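Local coordinates for sortase family protein (Streptococcus agalactiae, PDB 3O0P), which probably joins pilin subunits covalently into pili as a class C sortase, a cysteine transpeptidase of the bacterial cell surface, at residues R15-L20 with Q143-T148; G102-L105 with S111-T114. All blocks are in the same frame, centred on the assembly; numbering follows the deposited sequence.

Contact 1: R15-L20 with Q143-T148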
ATOM      1  N   ARG A  15      -1.389   8.671  17.197  1.00 13.78           N
ATOM      2  CA  ARG A  15      -0.926   9.126  18.505  1.00 14.44           C
ATOM      3  C   ARG A  15       0.563   8.839  18.645  1.00 13.11           C
ATOM      4  O   ARG A  15       1.346   9.682  19.102  1.00 13.74           O
ATOM      5  CB  ARG A  15      -1.722   8.403  19.600  1.00 16.49           C
ATOM      6  CG  ARG A  15      -1.408   8.745  21.032  0.81 17.27           C
ATOM      7  CD  ARG A  15      -2.264   7.884  21.975  0.81 17.63           C
ATOM      8  NE  ARG A  15      -2.143   8.228  23.388  0.80 17.10           N
ATOM      9  CZ  ARG A  15      -2.943   9.080  24.015  0.75 17.48           C
ATOM     10  NH1 ARG A  15      -3.934   9.678  23.362  0.61 19.81           N
ATOM     11  NH2 ARG A  15      -2.760   9.320  25.301  0.81 19.39           N
ATOM     12  N   ALA A  16       0.971   7.632  18.265  1.00 11.98           N
ATOM     13  CA  ALA A  16       2.366   7.250  18.433  1.00 12.07           C
ATOM     14  C   ALA A  16       3.283   8.014  17.472  1.00 11.79           C
ATOM     15  O   ALA A  16       4.384   8.389  17.838  1.00 13.32           O
ATOM     16  CB  ALA A  16       2.519   5.755  18.248  1.00 13.81           C
ATOM     17  N   ALA A  17       2.819   8.286  16.259  1.00 11.80           N
ATOM     18  CA  ALA A  17       3.638   9.030  15.292  1.00 11.93           C
ATOM     19  C   ALA A  17       3.896  10.431  15.812  1.00 12.57           C
ATOM     20  O   ALA A  17       5.007  10.966  15.667  1.00 12.55           O
ATOM     21  CB  ALA A  17       2.967   9.066  13.947  1.00 13.31           C
ATOM     22  N   LYS A  18       2.889  11.035  16.442  1.00 14.05           N
ATOM     23  CA  LYS A  18       3.024  12.406  16.921  1.00 16.33           C
ATOM     24  C   LYS A  18       4.010  12.508  18.077  1.00 16.29           C
ATOM     25  O   LYS A  18       4.523  13.585  18.339  1.00 18.33           O
ATOM     26  CB  LYS A  18       1.662  12.971  17.342  1.00 19.78           C
ATOM     27  N   LYS A  19       4.278  11.401  18.771  1.00 16.33           N
ATOM     28  CA  LYS A  19       5.234  11.404  19.881  1.00 17.48           C
ATOM     29  C   LYS A  19       6.684  11.269  19.477  1.00 15.98           C
ATOM     30  O   LYS A  19       7.557  11.479  20.305  1.00 18.87           O
ATOM     31  CB  LYS A  19       4.915  10.297  20.883  0.96 20.68           C
ATOM     32  CG  LYS A  19       3.642  10.543  21.668  0.96 23.10           C
ATOM     33  CD  LYS A  19       3.397   9.426  22.685  0.72 25.63           C
ATOM     34  CE  LYS A  19       4.278   9.558  23.931  0.49 27.82           C
ATOM     35  NZ  LYS A  19       4.021   8.463  24.917  0.51 30.48           N
ATOM     36  N   LEU A  20       6.955  10.955  18.214  1.00 14.40           N
ATOM     37  CA  LEU A  20       8.334  10.869  17.752  1.00 14.00           C
ATOM     38  C   LEU A  20       8.900  12.280  17.610  1.00 14.12           C
ATOM     39  O   LEU A  20       8.236  13.191  17.127  1.00 15.33           O
ATOM     40  CB  LEU A  20       8.407  10.168  16.395  1.00 13.22           C
ATOM     41  CG  LEU A  20       7.903   8.735  16.343  1.00 13.73           C
ATOM     42  CD1 LEU A  20       7.979   8.243  14.879  1.00 15.48           C
ATOM     43  CD2 LEU A  20       8.688   7.811  17.303  1.00 15.75           C
ATOM     44  N   GLN A 143      -0.993   8.026   5.122  1.00  9.93           N
ATOM     45  CA  GLN A 143      -0.317   8.704   6.208  1.00 10.73           C
ATOM     46  C   GLN A 143       0.776   7.803   6.727  1.00  9.71           C
ATOM     47  O   GLN A 143       0.554   6.634   7.023  1.00 10.85           O
ATOM     48  CB  GLN A 143      -1.294   9.051   7.321  1.00 12.68           C
ATOM     49  CG  GLN A 143      -0.644   9.817   8.438  0.96 14.65           C
ATOM     50  CD  GLN A 143      -1.600  10.162   9.566  0.86 14.71           C
ATOM     51  OE1 GLN A 143      -2.822   9.995   9.453  0.66 15.10           O
ATOM     52  NE2 GLN A 143      -1.041  10.622  10.681  0.83 17.29           N
ATOM     53  N   ASN A 144       1.986   8.344   6.797  1.00  9.03           N
ATOM     54  CA  ASN A 144       3.111   7.646   7.427  1.00  8.98           C
ATOM     55  C   ASN A 144       3.543   8.435   8.666  1.00  9.05           C
ATOM     56  O   ASN A 144       2.854   9.369   9.080  1.00  9.83           O
ATOM     57  CB  ASN A 144       4.251   7.428   6.427  1.00  9.23           C
ATOM     58  CG  ASN A 144       4.779   8.734   5.849  0.88  8.02           C
ATOM     59  OD1 ASN A 144       4.969   9.709   6.571  0.86  7.49           O
ATOM     60  ND2 ASN A 144       4.979   8.764   4.526  0.94  9.56           N
ATOM     61  N   ILE A 145       4.646   8.056   9.289  1.00  8.37           N
ATOM     62  CA  ILE A 145       5.034   8.684  10.538  1.00  9.73           C
ATOM     63  C   ILE A 145       5.316  10.161  10.374  1.00  9.86           C
ATOM     64  O   ILE A 145       5.276  10.884  11.365  1.00 12.00           O
ATOM     65  CB  ILE A 145       6.260   8.018  11.185  1.00 10.35           C
ATOM     66  CG1 ILE A 145       7.413   7.827  10.184  0.95 11.12           C
ATOM     67  CG2 ILE A 145       5.883   6.694  11.862  1.00 12.00           C
ATOM     68  CD1 ILE A 145       8.727   7.460  10.813  1.00 12.69           C
ATOM     69  N   LYS A 146       5.658  10.611   9.164  1.00  9.90           N
ATOM     70  CA  LYS A 146       5.987  12.010   8.936  1.00 10.12           C
ATOM     71  C   LYS A 146       4.815  12.867   8.477  1.00 10.43           C
ATOM     72  O   LYS A 146       4.649  13.986   8.947  1.00 12.10           O
ATOM     73  CB  LYS A 146       7.114  12.108   7.910  0.99 12.37           C
ATOM     74  CG  LYS A 146       7.503  13.559   7.624  1.00 14.65           C
ATOM     75  CD  LYS A 146       8.655  13.713   6.658  1.00 16.84           C
ATOM     76  CE  LYS A 146       9.094  15.189   6.561  1.00 19.11           C
ATOM     77  NZ  LYS A 146       9.864  15.612   7.751  0.73 21.26           N
ATOM     78  N   GLU A 147       4.027  12.369   7.534  1.00 10.19           N
ATOM     79  CA  GLU A 147       3.066  13.243   6.844  1.00 10.11           C
ATOM     80  C   GLU A 147       2.053  12.388   6.083  1.00  9.70           C
ATOM     81  O   GLU A 147       2.173  11.171   6.006  1.00 10.68           O
ATOM     82  CB  GLU A 147       3.820  14.191   5.877  1.00 11.59           C
ATOM     83  CG  GLU A 147       4.578  13.440   4.803  1.00 12.14           C
ATOM     84  CD  GLU A 147       5.690  14.245   4.144  0.88 11.42           C
ATOM     85  OE1 GLU A 147       5.926  15.426   4.507  0.69 10.24           O
ATOM     86  OE2 GLU A 147       6.354  13.656   3.276  0.85 12.25           O
ATOM     87  N   THR A 148       1.063  13.047   5.508  1.00 10.81           N
ATOM     88  CA  THR A 148       0.104  12.402   4.641  1.00 11.70           C
ATOM     89  C   THR A 148       0.432  12.775   3.207  1.00 11.46           C
ATOM     90  O   THR A 148       0.647  13.948   2.882  1.00 15.04           O
ATOM     91  CB  THR A 148      -1.319  12.852   4.976  1.00 14.75           C
ATOM     92  OG1 THR A 148      -1.617  12.487   6.322  0.83 15.77           O
ATOM     93  CG2 THR A 148      -2.300  12.167   4.087  1.00 16.90           C
TER
HETATM   94  O   HOH W   1       4.756  12.635  13.280  1.00 20.02           O

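Contact 2: G102-L105 with S111-T114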
ATOM      1  N   GLY A 102       8.966  -5.668  -1.790  1.00 11.86           N
ATOM      2  CA  GLY A 102       9.476  -5.569  -3.137  1.00 12.31           C
ATOM      3  C   GLY A 102       9.083  -4.296  -3.860  1.00 10.88           C
ATOM      4  O   GLY A 102       9.606  -4.035  -4.960  1.00 12.16           O
ATOM      5  N   THR A 103       8.167  -3.530  -3.268  1.00  9.73           N
ATOM      6  CA  THR A 103       7.772  -2.224  -3.777  1.00  9.91           C
ATOM      7  C   THR A 103       8.261  -1.140  -2.815  1.00  9.58           C
ATOM      8  O   THR A 103       8.638  -1.409  -1.665  1.00 10.50           O
ATOM      9  CB  THR A 103       6.250  -2.107  -4.001  0.99 10.07           C
ATOM     10  OG1 THR A 103       5.535  -1.975  -2.757  0.96  9.71           O
ATOM     11  CG2 THR A 103       5.746  -3.331  -4.797  1.00 11.47           C
ATOM     12  N   SER A 104       8.299   0.088  -3.300  1.00  8.98           N
ATOM     13  CA  SER A 104       8.817   1.176  -2.493  1.00  9.27           C
ATOM     14  C   SER A 104       8.005   1.299  -1.209  1.00  8.97           C
ATOM     15  O   SER A 104       6.783   1.106  -1.207  1.00  9.50           O
ATOM     16  CB  SER A 104       8.697   2.483  -3.236  1.00  9.28           C
ATOM     17  OG  SER A 104       9.252   2.428  -4.536  0.94  9.72           O
ATOM     18  N   LEU A 105       8.669   1.639  -0.120  1.00  9.25           N
ATOM     19  CA  LEU A 105       7.968   1.997   1.107  1.00  8.77           C
ATOM     20  C   LEU A 105       7.186   3.267   0.860  1.00  8.46           C
ATOM     21  O   LEU A 105       7.587   4.103   0.036  1.00  9.60           O
ATOM     22  CB  LEU A 105       8.983   2.239   2.204  0.99  9.42           C
ATOM     23  CG  LEU A 105       9.801   1.012   2.623  1.00 10.30           C
ATOM     24  CD1 LEU A 105      10.849   1.414   3.621  1.00 11.61           C
ATOM     25  CD2 LEU A 105       8.914  -0.084   3.211  0.87 11.75           C
ATOM     26  N   SER A 111      10.836   8.578  -8.651  1.00 12.48           N
ATOM     27  CA  SER A 111      11.106   7.177  -8.960  1.00 12.98           C
ATOM     28  C   SER A 111      10.772   6.245  -7.795  1.00 12.14           C
ATOM     29  O   SER A 111      11.586   5.420  -7.374  1.00 13.46           O
ATOM     30  CB  SER A 111      12.565   6.974  -9.397  0.90 14.75           C
ATOM     31  OG  SER A 111      12.876   7.836 -10.473  0.84 15.15           O
ATOM     32  N   THR A 112       9.551   6.367  -7.295  1.00 10.84           N
ATOM     33  CA  THR A 112       9.026   5.460  -6.285  1.00 10.62           C
ATOM     34  C   THR A 112       7.677   4.936  -6.736  1.00  9.18           C
ATOM     35  O   THR A 112       6.930   5.623  -7.415  1.00 10.16           O
ATOM     36  CB  THR A 112       8.899   6.119  -4.891  1.00 11.97           C
ATOM     37  OG1 THR A 112       7.948   7.169  -4.946  0.85 11.12           O
ATOM     38  CG2 THR A 112      10.223   6.611  -4.396  1.00 13.68           C
ATOM     39  N   HIS A 113       7.379   3.712  -6.333  1.00  9.22           N
ATOM     40  CA  HIS A 113       6.077   3.127  -6.589  1.00  8.85           C
ATOM     41  C   HIS A 113       5.747   2.184  -5.453  1.00  8.19           C
ATOM     42  O   HIS A 113       6.331   1.102  -5.362  1.00  9.33           O
ATOM     43  CB  HIS A 113       6.075   2.397  -7.924  0.90  9.30           C
ATOM     44  CG  HIS A 113       4.714   1.953  -8.351  0.92  8.47           C
ATOM     45  ND1 HIS A 113       4.479   1.376  -9.575  0.79  9.11           N
ATOM     46  CD2 HIS A 113       3.505   2.038  -7.744  0.89  8.34           C
ATOM     47  CE1 HIS A 113       3.189   1.103  -9.695  0.80  8.72           C
ATOM     48  NE2 HIS A 113       2.574   1.497  -8.596  0.90  8.98           N
ATOM     49  N   THR A 114       4.870   2.632  -4.554  1.00  8.06           N
ATOM     50  CA  THR A 114       4.471   1.823  -3.410  1.00  8.35           C
ATOM     51  C   THR A 114       3.185   1.095  -3.754  1.00  8.26           C
ATOM     52  O   THR A 114       2.343   1.645  -4.465  1.00  9.05           O
ATOM     53  CB  THR A 114       4.273   2.732  -2.170  0.88  7.47           C
ATOM     54  OG1 THR A 114       4.172   1.946  -0.993  0.92  8.32           O
ATOM     55  CG2 THR A 114       3.060   3.620  -2.264  0.88  7.24           C
TER

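Contact 1: R15-L20 with Q143-T148
Ala17 of helix 11-18 and Leu20 farther on rest on Ile145 in the turn between strands 139-143 and 148-159. Ala17 comes first along the chain. Its CB points at the turn and meets mainly the backbone of Ile145: Ile145 O lies 3.9 Å from Ala17 CB. The methyl Ile145 CG2 is a little farther off. The carbonyl oxygens of both residues take a hydrogen from one water. That water is 2.9 Å from Ala17 O and 2.6 Å from Ile145 O, so it joins the helix to the turn. Three residues on, Leu20 brings one branch across. Its CD1 sits 4.0 Å from Ile145 CG2, and the two side chains cross at about a right angle. With Ile145 CG1 between the backbone N and the carbonyl carbon (chi1 49°), CG2 is the branch left to meet Leu20 CD1. Ile145 also touches Phe13 and Arg28. The turn itself is held from within. Asn144 OD1 accepts from Lys146 N at 2.8 Å, which makes an Asx turn. The bond from Glu147 N to Asn144 OD1, at 3.0 Å, extends it to an Asx motif. Asn144 ND2 is bonded to Pro106 O. The N-terminal helix is thus seated on the sortase domain by a small apolar patch and a bridging water, with no direct polar bond between the two segments.

Contact 2: G102-L105 with S111-T114
Ser104 meets the strand residue His113 through both its backbone and its side chain. Its CB points toward the strand and lies 3.5 Å from His113 O. From there OG turns back beside the backbone N of Ser104, anti to the carbonyl carbon (chi1 -52°). This sets it in front of His113 N, which donates to Ser104 OG at 2.9 Å in a nearly straight bond of 166°. Ser104 OG also touches Thr112, at 3.5 Å from its CA. The main chain adds a second link. Ser104 N donates to His113 O at 3.0 Å, and the N-H comes from above the carbonyl plane, 44° out of it. One serine therefore serves both the N-H and the C=O of His113. Its own carbonyl is used as well: Thr114 OG1 donates to Ser104 O at 2.8 Å, tilted from the carbonyl plane. The hydroxyl reaches it because OG1 stands anti to the backbone N of Thr114. Ser104 O also accepts from His99 NE2, so two donors grip this buried oxygen. Thr103 packs alongside, with its CB 3.5 Å from His113 O. The Thr103 hydroxyl is bonded to Leu100 O and Val115 N, and the imidazole of His113 is engaged elsewhere, with Leu168 O and Thr177 OG1. Strand 112-117 also pairs with strand 174-182. The loop after strand 97-99 thus passes across strand 112-117, joined to it by one backbone bond and by the hydroxyls of Ser104 and Thr114, within the eight-stranded beta-barrel fold characteristic of sortases.

How the contacts relate
Contact 2 lies within the span of chain bracketed by contact 1: residues 102-105 and 111-114 both fall between 15-20 and 143-148. The centres of the two contacts are about 20 Å apart, and their nearest atoms are about 7 Å apart without touching. Contact 2 is local and lies closer to the centre of the chain. Contact 1 is long-range and sits farther out, where helix 11-18 meets the loop between strands 139-143 and 148-159. Helix 22-37 touches residues of both, and Pro106, next to 102-105, lies against both Asn144 and Thr114. Two separate contacts thus share these neighbours, one seating helix 11-18 on the domain, the other joining parts within it.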